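Local structure of chitin elicitor receptor kinase 1 (Arabidopsis thaliana, 4EBY) at residues Ala8-Tyr13 / Ala98-Met103; Gly76-Tyr81 / Asn124-Cys129. The protein serves as a plant pattern recognition receptor kinase whose LysM ectodomain senses chitin oligomers, with chitin-induced dimerization activating the immune receptor. One frame throughout, in Å; residues are numbered along the deposited sequence.

Interaction 1. Residues Ala8-Tyr13 / Ala98-Met103; sequences ALASYY and ANLTTM. With NAG (2-acetamido-2-deoxy-beta-D-glucopyranose), chain C; NAG (2-acetamido-2-deoxy-beta-D-glucopyranose), chain D.
One water joins S11, Y13 and A98. It donates to S11 O and to A98 O, which lies 2.8 Å from the water oxygen, and it accepts from Y13 N at 2.9 Å. The water thus stands in for direct backbone pairing between strand 8-13 and the loop that joins helices 89-96 and 103-109. Two helices packed on a sheet are the LysM plan, and this loop belongs to the second LysM domain. The contact sets the helix-helix turn of that motif against a strand in the middle of the mixed sheet.

Y12 and A98 make the central apolar touch. Y12 CG is anti to its N (chi1 -166°), which swings the ring across to A98. A98 CB sits 3.7 Å from the Y12 ring centroid and only 5° off the normal, a CH-pi contact over the face. The phenol oxygen is held by N96 O, at the end of the helix that leads into the loop. L100, two residues on in the loop, packs over A10 and S11. Its side chain meets that of Y12 at about a right angle. L100 CD2 reaches A10 CB at 3.9 Å and S11 O at 3.6 Å, while L100 CD1 is 4.1 Å from Y12 CD1.

The outer end of the contact is glycosylated. N99 ND2 carries the chain C NAG. Y13 CD2 lies 3.5 Å from O7 of this sugar, and the Y13 ring has a cation-pi partner in R149. T102 N-caps helix 103-109 through S105 N. The acetyl methyl C8 of the chain C sugar rests 3.6 Å from A98 CB.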
loop_
_atom_site.group_PDB
_atom_site.type_symbol
_atom_site.label_atom_id
_atom_site.label_comp_id
_atom_site.label_asym_id
_atom_site.label_seq_id
_atom_site.Cartn_x
_atom_site.Cartn_y
_atom_site.Cartn_z
ATOM N N ALA A 8 -0.992 -0.273 8.838
ATOM C CA ALA A 8 -0.874 0.742 7.814
ATOM C C ALA A 8 -1.916 0.422 6.753
ATOM O O ALA A 8 -2.589 -0.624 6.829
ATOM C CB ALA A 8 0.545 0.746 7.198
ATOM N N LEU A 9 -2.070 1.313 5.777
ATOM C CA LEU A 9 -3.023 1.086 4.678
ATOM C C LEU A 9 -2.258 1.152 3.366
ATOM O O LEU A 9 -1.360 1.985 3.217
ATOM C CB LEU A 9 -4.115 2.154 4.681
ATOM C CG LEU A 9 -5.050 2.136 5.888
ATOM C CD1 LEU A 9 -5.891 3.388 5.920
ATOM C CD2 LEU A 9 -5.946 0.900 5.796
ATOM N N ALA A 10 -2.579 0.260 2.431
ATOM C CA ALA A 10 -1.976 0.312 1.101
ATOM C C ALA A 10 -3.003 0.823 0.102
ATOM O O ALA A 10 -4.156 0.386 0.107
ATOM C CB ALA A 10 -1.477 -1.082 0.676
ATOM N N SER A 11 -2.595 1.742 -0.759
ATOM C CA SER A 11 -3.497 2.269 -1.777
ATOM C C SER A 11 -3.290 1.546 -3.087
ATOM O O SER A 11 -2.225 1.661 -3.701
ATOM C CB SER A 11 -3.243 3.768 -1.983
ATOM O OG SER A 11 -4.139 4.289 -2.962
ATOM N N TYR A 12 -4.301 0.770 -3.488
ATOM C CA TYR A 12 -4.189 -0.083 -4.667
ATOM C C TYR A 12 -5.059 0.462 -5.802
ATOM O O TYR A 12 -6.283 0.359 -5.764
ATOM C CB TYR A 12 -4.634 -1.501 -4.269
ATOM C CG TYR A 12 -4.279 -2.602 -5.240
ATOM C CD1 TYR A 12 -3.376 -3.597 -4.885
ATOM C CD2 TYR A 12 -4.855 -2.650 -6.507
ATOM C CE1 TYR A 12 -3.064 -4.639 -5.782
ATOM C CE2 TYR A 12 -4.535 -3.654 -7.398
ATOM C CZ TYR A 12 -3.639 -4.634 -7.036
ATOM O OH TYR A 12 -3.365 -5.642 -7.945
ATOM N N TYR A 13 -4.427 1.011 -6.837
ATOM C CA TYR A 13 -5.148 1.590 -7.964
ATOM C C TYR A 13 -5.674 0.502 -8.906
ATOM O O TYR A 13 -4.971 -0.475 -9.178
ATOM C CB TYR A 13 -4.225 2.540 -8.726
ATOM C CG TYR A 13 -4.866 3.159 -9.938
ATOM C CD1 TYR A 13 -5.684 4.271 -9.815
ATOM C CD2 TYR A 13 -4.655 2.628 -11.210
ATOM C CE1 TYR A 13 -6.296 4.844 -10.927
ATOM C CE2 TYR A 13 -5.255 3.204 -12.334
ATOM C CZ TYR A 13 -6.071 4.311 -12.180
ATOM O OH TYR A 13 -6.666 4.890 -13.293
ATOM N N ALA A 98 0.515 -3.162 -8.030
ATOM C CA ALA A 98 0.081 -1.796 -8.317
ATOM C C ALA A 98 1.057 -0.733 -7.809
ATOM O O ALA A 98 0.654 0.275 -7.218
ATOM C CB ALA A 98 -1.310 -1.558 -7.721
ATOM N N ASN A 99 2.335 -0.984 -8.059
ATOM C CA ASN A 99 3.424 -0.080 -7.650
ATOM C C ASN A 99 3.618 0.128 -6.158
ATOM O O ASN A 99 4.310 1.081 -5.741
ATOM C CB ASN A 99 3.335 1.244 -8.402
ATOM C CG ASN A 99 3.457 1.046 -9.891
ATOM O OD1 ASN A 99 4.375 0.358 -10.359
ATOM N ND2 ASN A 99 2.504 1.614 -10.645
ATOM N N LEU A 100 3.057 -0.778 -5.353
ATOM C CA LEU A 100 3.301 -0.756 -3.914
ATOM C C LEU A 100 4.665 -1.342 -3.597
ATOM O O LEU A 100 5.191 -1.143 -2.506
ATOM C CB LEU A 100 2.216 -1.533 -3.166
ATOM C CG LEU A 100 0.824 -0.901 -3.191
ATOM C CD1 LEU A 100 -0.209 -1.968 -2.885
ATOM C CD2 LEU A 100 0.755 0.260 -2.169
ATOM N N THR A 101 5.216 -2.085 -4.555
ATOM C CA THR A 101 6.599 -2.567 -4.474
ATOM C C THR A 101 7.322 -2.226 -5.777
ATOM O O THR A 101 6.717 -1.654 -6.684
ATOM C CB THR A 101 6.644 -4.087 -4.156
ATOM O OG1 THR A 101 7.959 -4.453 -3.707
ATOM C CG2 THR A 101 6.253 -4.923 -5.396
ATOM N N THR A 102 8.624 -2.530 -5.861
ATOM C CA THR A 102 9.381 -2.258 -7.084
ATOM C C THR A 102 10.022 -3.529 -7.609
ATOM O O THR A 102 10.268 -4.471 -6.854
ATOM C CB THR A 102 10.500 -1.225 -6.862
ATOM O OG1 THR A 102 11.483 -1.759 -5.966
ATOM C CG2 THR A 102 9.927 0.066 -6.293
ATOM N N MET A 103 10.321 -3.535 -8.900
ATOM C CA MET A 103 10.946 -4.705 -9.491
ATOM C C MET A 103 12.330 -4.909 -8.907
ATOM O O MET A 103 12.749 -6.042 -8.694
ATOM C CB MET A 103 11.002 -4.598 -11.012
ATOM C CG MET A 103 11.696 -3.376 -11.526
ATOM S SD MET A 103 11.628 -3.389 -13.322
ATOM C CE MET A 103 12.587 -4.865 -13.624
HETATM C C1 NAG C . 2.599 1.343 -12.066
HETATM C C2 NAG C . 1.185 1.548 -12.629
HETATM C C3 NAG C . 1.186 1.420 -14.157
HETATM C C4 NAG C . 2.301 2.226 -14.813
HETATM C C5 NAG C . 3.621 2.031 -14.073
HETATM C C6 NAG C . 4.729 2.928 -14.617
HETATM C C7 NAG C . -0.883 0.843 -11.512
HETATM C C8 NAG C . -1.784 -0.301 -11.103
HETATM N N2 NAG C . 0.295 0.552 -12.074
HETATM O O3 NAG C . -0.069 1.800 -14.701
HETATM O O4 NAG C . 2.457 1.787 -16.149
HETATM O O5 NAG C . 3.449 2.299 -12.693
HETATM O O6 NAG C . 4.345 4.279 -14.447
HETATM O O7 NAG C . -1.247 2.002 -11.312
HETATM C C1 NAG D . 11.597 0.385 1.472
HETATM C C2 NAG D . 12.001 0.407 -0.006
HETATM C C3 NAG D . 13.472 0.051 -0.203
HETATM C C4 NAG D . 14.370 0.788 0.765
HETATM C C5 NAG D . 13.800 0.758 2.181
HETATM C C6 NAG D . 14.639 1.583 3.151
HETATM C C7 NAG D . 10.242 -0.349 -1.522
HETATM C C8 NAG D . 9.628 -1.565 -2.212
HETATM N N2 NAG D . 11.257 -0.605 -0.732
HETATM O O3 NAG D . 13.880 0.318 -1.532
HETATM O O4 NAG D . 15.636 0.152 0.744
HETATM O O5 NAG D . 12.472 1.244 2.182
HETATM O O6 NAG D . 14.708 2.933 2.748
HETATM O O7 NAG D . 9.789 0.786 -1.673
HETATM O O HOH W 1 -1.601 1.651 -6.402
#

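Interaction 2. Residues Gly76-Tyr81 / Asn124-Cys129; sequences GHNFSY and NVLVNC. With NAG (2-acetamido-2-deoxy-beta-D-glucopyranose), chain E; NAG (2-acetamido-2-deoxy-beta-D-glucopyranose), chain D.
F79 and V127 form the apolar centre, on one face of an antiparallel ribbon made by strands 74-82 and 122-128. These are the two β-strands of the βααβ motif of the second LysM domain. V127 CG2 meets the ring at its edge, 3.6 Å from F79 CE2. F79 CG is anti to its carbonyl carbon (chi1 -65°), and this brings the CD2-CE2 edge to V127. H77 CD2 lies over the centre of one face of the F79 ring, 3.4 Å above the plane. Further along, V125 CG2 packs on Y81 CB, and V125 also touches L106 of helix 103-109.

Four backbone bonds hold the strands together. H77 and V127 form one hydrogen-bonded pair, F79 and V125 the next. The bond from V127 N to H77 O is 3.0 Å long. At the G76 end the strands come close, with G76 CA 3.8 Å from N128 CA. C129 SG, disulfide-bonded to C67, lies beside G76.

The other face bears N78, N124, L126 and N128. N78 and N128 each carry an N-linked NAG. N124 ND2 donates to O5 of the N78 sugar at 2.9 Å. N78 OD1 and N124 OD1 are both acceptors and lie 3.4 Å apart without bonding. R109 bonds N124 OD1 and, weakly, N78 OD1, so its positive charge probably eases their closeness.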
loop_
_atom_site.group_PDB
_atom_site.type_symbol
_atom_site.label_atom_id
_atom_site.label_comp_id
_atom_site.label_asym_id
_atom_site.label_seq_id
_atom_site.Cartn_x
_atom_site.Cartn_y
_atom_site.Cartn_z
ATOM N N GLY A 76 8.051 -1.763 7.214
ATOM C CA GLY A 76 7.418 -2.379 6.060
ATOM C C GLY A 76 6.758 -3.700 6.389
ATOM O O GLY A 76 6.659 -4.104 7.551
ATOM N N HIS A 77 6.282 -4.369 5.348
ATOM C CA HIS A 77 5.695 -5.686 5.533
ATOM C C HIS A 77 6.070 -6.613 4.386
ATOM O O HIS A 77 6.049 -6.187 3.233
ATOM C CB HIS A 77 4.181 -5.574 5.603
ATOM C CG HIS A 77 3.509 -6.888 5.836
ATOM N ND1 HIS A 77 3.638 -7.570 7.028
ATOM C CD2 HIS A 77 2.758 -7.659 5.025
ATOM C CE1 HIS A 77 2.956 -8.702 6.946
ATOM N NE2 HIS A 77 2.434 -8.794 5.733
ATOM N N ASN A 78 6.385 -7.867 4.715
ATOM C CA ASN A 78 6.612 -8.911 3.709
ATOM C C ASN A 78 5.304 -9.633 3.362
ATOM O O ASN A 78 4.834 -10.488 4.126
ATOM C CB ASN A 78 7.600 -9.959 4.224
ATOM C CG ASN A 78 8.971 -9.390 4.535
ATOM O OD1 ASN A 78 9.400 -8.400 3.939
ATOM N ND2 ASN A 78 9.658 -10.031 5.496
ATOM N N PHE A 79 4.721 -9.285 2.221
ATOM C CA PHE A 79 3.630 -10.098 1.670
ATOM C C PHE A 79 4.205 -11.322 0.979
ATOM O O PHE A 79 5.424 -11.448 0.783
ATOM C CB PHE A 79 2.783 -9.297 0.683
ATOM C CG PHE A 79 2.043 -8.156 1.309
ATOM C CD1 PHE A 79 0.862 -8.390 1.995
ATOM C CD2 PHE A 79 2.525 -6.860 1.217
ATOM C CE1 PHE A 79 0.171 -7.347 2.585
ATOM C CE2 PHE A 79 1.835 -5.806 1.786
ATOM C CZ PHE A 79 0.644 -6.050 2.479
ATOM N N SER A 80 3.320 -12.261 0.626
ATOM C CA SER A 80 3.751 -13.452 -0.092
ATOM C C SER A 80 2.905 -13.591 -1.353
ATOM O O SER A 80 1.698 -13.317 -1.342
ATOM C CB SER A 80 3.615 -14.703 0.782
ATOM O OG SER A 80 4.533 -14.686 1.866
ATOM N N TYR A 81 3.537 -14.021 -2.437
ATOM C CA TYR A 81 2.873 -14.080 -3.735
ATOM C C TYR A 81 3.186 -15.383 -4.440
ATOM O O TYR A 81 4.346 -15.732 -4.623
ATOM C CB TYR A 81 3.301 -12.891 -4.616
ATOM C CG TYR A 81 2.730 -12.978 -6.001
ATOM C CD1 TYR A 81 1.391 -12.671 -6.236
ATOM C CD2 TYR A 81 3.514 -13.394 -7.072
ATOM C CE1 TYR A 81 0.860 -12.784 -7.499
ATOM C CE2 TYR A 81 2.985 -13.504 -8.353
ATOM C CZ TYR A 81 1.661 -13.202 -8.551
ATOM O OH TYR A 81 1.137 -13.325 -9.814
ATOM N N ASN A 124 8.735 -13.260 -1.869
ATOM C CA ASN A 124 8.695 -12.328 -0.751
ATOM C C ASN A 124 8.548 -10.929 -1.342
ATOM O O ASN A 124 9.386 -10.496 -2.138
ATOM C CB ASN A 124 10.005 -12.464 0.030
ATOM C CG ASN A 124 10.038 -11.610 1.288
ATOM O OD1 ASN A 124 9.742 -10.425 1.251
ATOM N ND2 ASN A 124 10.403 -12.226 2.411
ATOM N N VAL A 125 7.443 -10.256 -1.002
ATOM C CA VAL A 125 7.108 -8.958 -1.600
ATOM C C VAL A 125 7.081 -7.880 -0.535
ATOM O O VAL A 125 6.203 -7.888 0.326
ATOM C CB VAL A 125 5.714 -9.018 -2.242
ATOM C CG1 VAL A 125 5.372 -7.675 -2.875
ATOM C CG2 VAL A 125 5.653 -10.140 -3.309
ATOM N N LEU A 126 8.049 -6.961 -0.580
ATOM C CA LEU A 126 8.136 -5.909 0.430
ATOM C C LEU A 126 7.335 -4.675 0.048
ATOM O O LEU A 126 7.498 -4.112 -1.038
ATOM C CB LEU A 126 9.614 -5.520 0.634
ATOM C CG LEU A 126 9.822 -4.363 1.604
ATOM C CD1 LEU A 126 9.329 -4.766 2.981
ATOM C CD2 LEU A 126 11.320 -3.977 1.629
ATOM N N VAL A 127 6.469 -4.242 0.957
ATOM C CA VAL A 127 5.775 -2.976 0.785
ATOM C C VAL A 127 6.085 -2.150 2.036
ATOM O O VAL A 127 5.886 -2.623 3.168
ATOM C CB VAL A 127 4.255 -3.208 0.681
ATOM C CG1 VAL A 127 3.510 -1.894 0.675
ATOM C CG2 VAL A 127 3.908 -4.022 -0.605
ATOM N N ASN A 128 6.571 -0.929 1.842
ATOM C CA ASN A 128 6.968 -0.114 2.982
ATOM C C ASN A 128 5.781 0.619 3.587
ATOM O O ASN A 128 4.703 0.694 2.981
ATOM C CB ASN A 128 8.039 0.871 2.545
ATOM C CG ASN A 128 9.361 0.195 2.289
ATOM O OD1 ASN A 128 9.615 -0.909 2.792
ATOM N ND2 ASN A 128 10.233 0.878 1.527
ATOM N N CYS A 129 5.974 1.136 4.801
ATOM C CA CYS A 129 4.892 1.859 5.467
ATOM C C CYS A 129 5.491 2.890 6.393
ATOM O O CYS A 129 6.706 2.944 6.556
ATOM C CB CYS A 129 4.010 0.887 6.266
ATOM S SG CYS A 129 4.908 -0.261 7.391
HETATM C C1 NAG E . 11.102 -9.870 5.492
HETATM C C2 NAG E . 11.575 -10.198 6.914
HETATM C C3 NAG E . 13.093 -10.080 6.956
HETATM C C4 NAG E . 13.695 -11.002 5.908
HETATM C C5 NAG E . 13.081 -10.765 4.538
HETATM C C6 NAG E . 13.612 -11.793 3.539
HETATM C C7 NAG E . 10.429 -9.749 9.033
HETATM C C8 NAG E . 9.760 -8.710 9.902
HETATM N N2 NAG E . 11.006 -9.309 7.913
HETATM O O3 NAG E . 13.568 -10.416 8.249
HETATM O O4 NAG E . 15.074 -10.763 5.774
HETATM O O5 NAG E . 11.672 -10.822 4.616
HETATM O O6 NAG E . 13.203 -13.108 3.873
HETATM O O7 NAG E . 10.426 -10.935 9.376
HETATM C C1 NAG D . 11.597 0.385 1.472
HETATM C C2 NAG D . 12.001 0.407 -0.006
HETATM C C3 NAG D . 13.472 0.051 -0.203
HETATM C C4 NAG D . 14.370 0.788 0.765
HETATM C C5 NAG D . 13.800 0.758 2.181
HETATM C C6 NAG D . 14.639 1.583 3.151
HETATM C C7 NAG D . 10.242 -0.349 -1.522
HETATM C C8 NAG D . 9.628 -1.565 -2.212
HETATM N N2 NAG D . 11.257 -0.605 -0.732
HETATM O O3 NAG D . 13.880 0.318 -1.532
HETATM O O4 NAG D . 15.636 0.152 0.744
HETATM O O5 NAG D . 12.472 1.244 2.182
HETATM O O6 NAG D . 14.708 2.933 2.748
HETATM O O7 NAG D . 9.789 0.786 -1.673
#

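From the N terminus, strand 8-13 comes first and meets residues 98-103 much later in the chain. Interaction 1 closes that long loop, which takes in strands 60-70 and 74-82 and helix 89-96. Interaction 2 closes a shorter loop from 76-81 to 124-129, holding helices 89-96 and 103-109. Segment 98-103 lies within this second loop, but 8-13 does not, and the two loops cross. Interaction 2 pairs the outermost strand 122-128 with its neighbour, whereas interaction 1 fixes the interhelical loop to a more central strand of the same sheet. The contacts also meet directly. T101 OG1 probably hydrogen-bonds L126 O at 2.7 Å, and A8 CB packs on C129 CB. Both touch the chain D NAG.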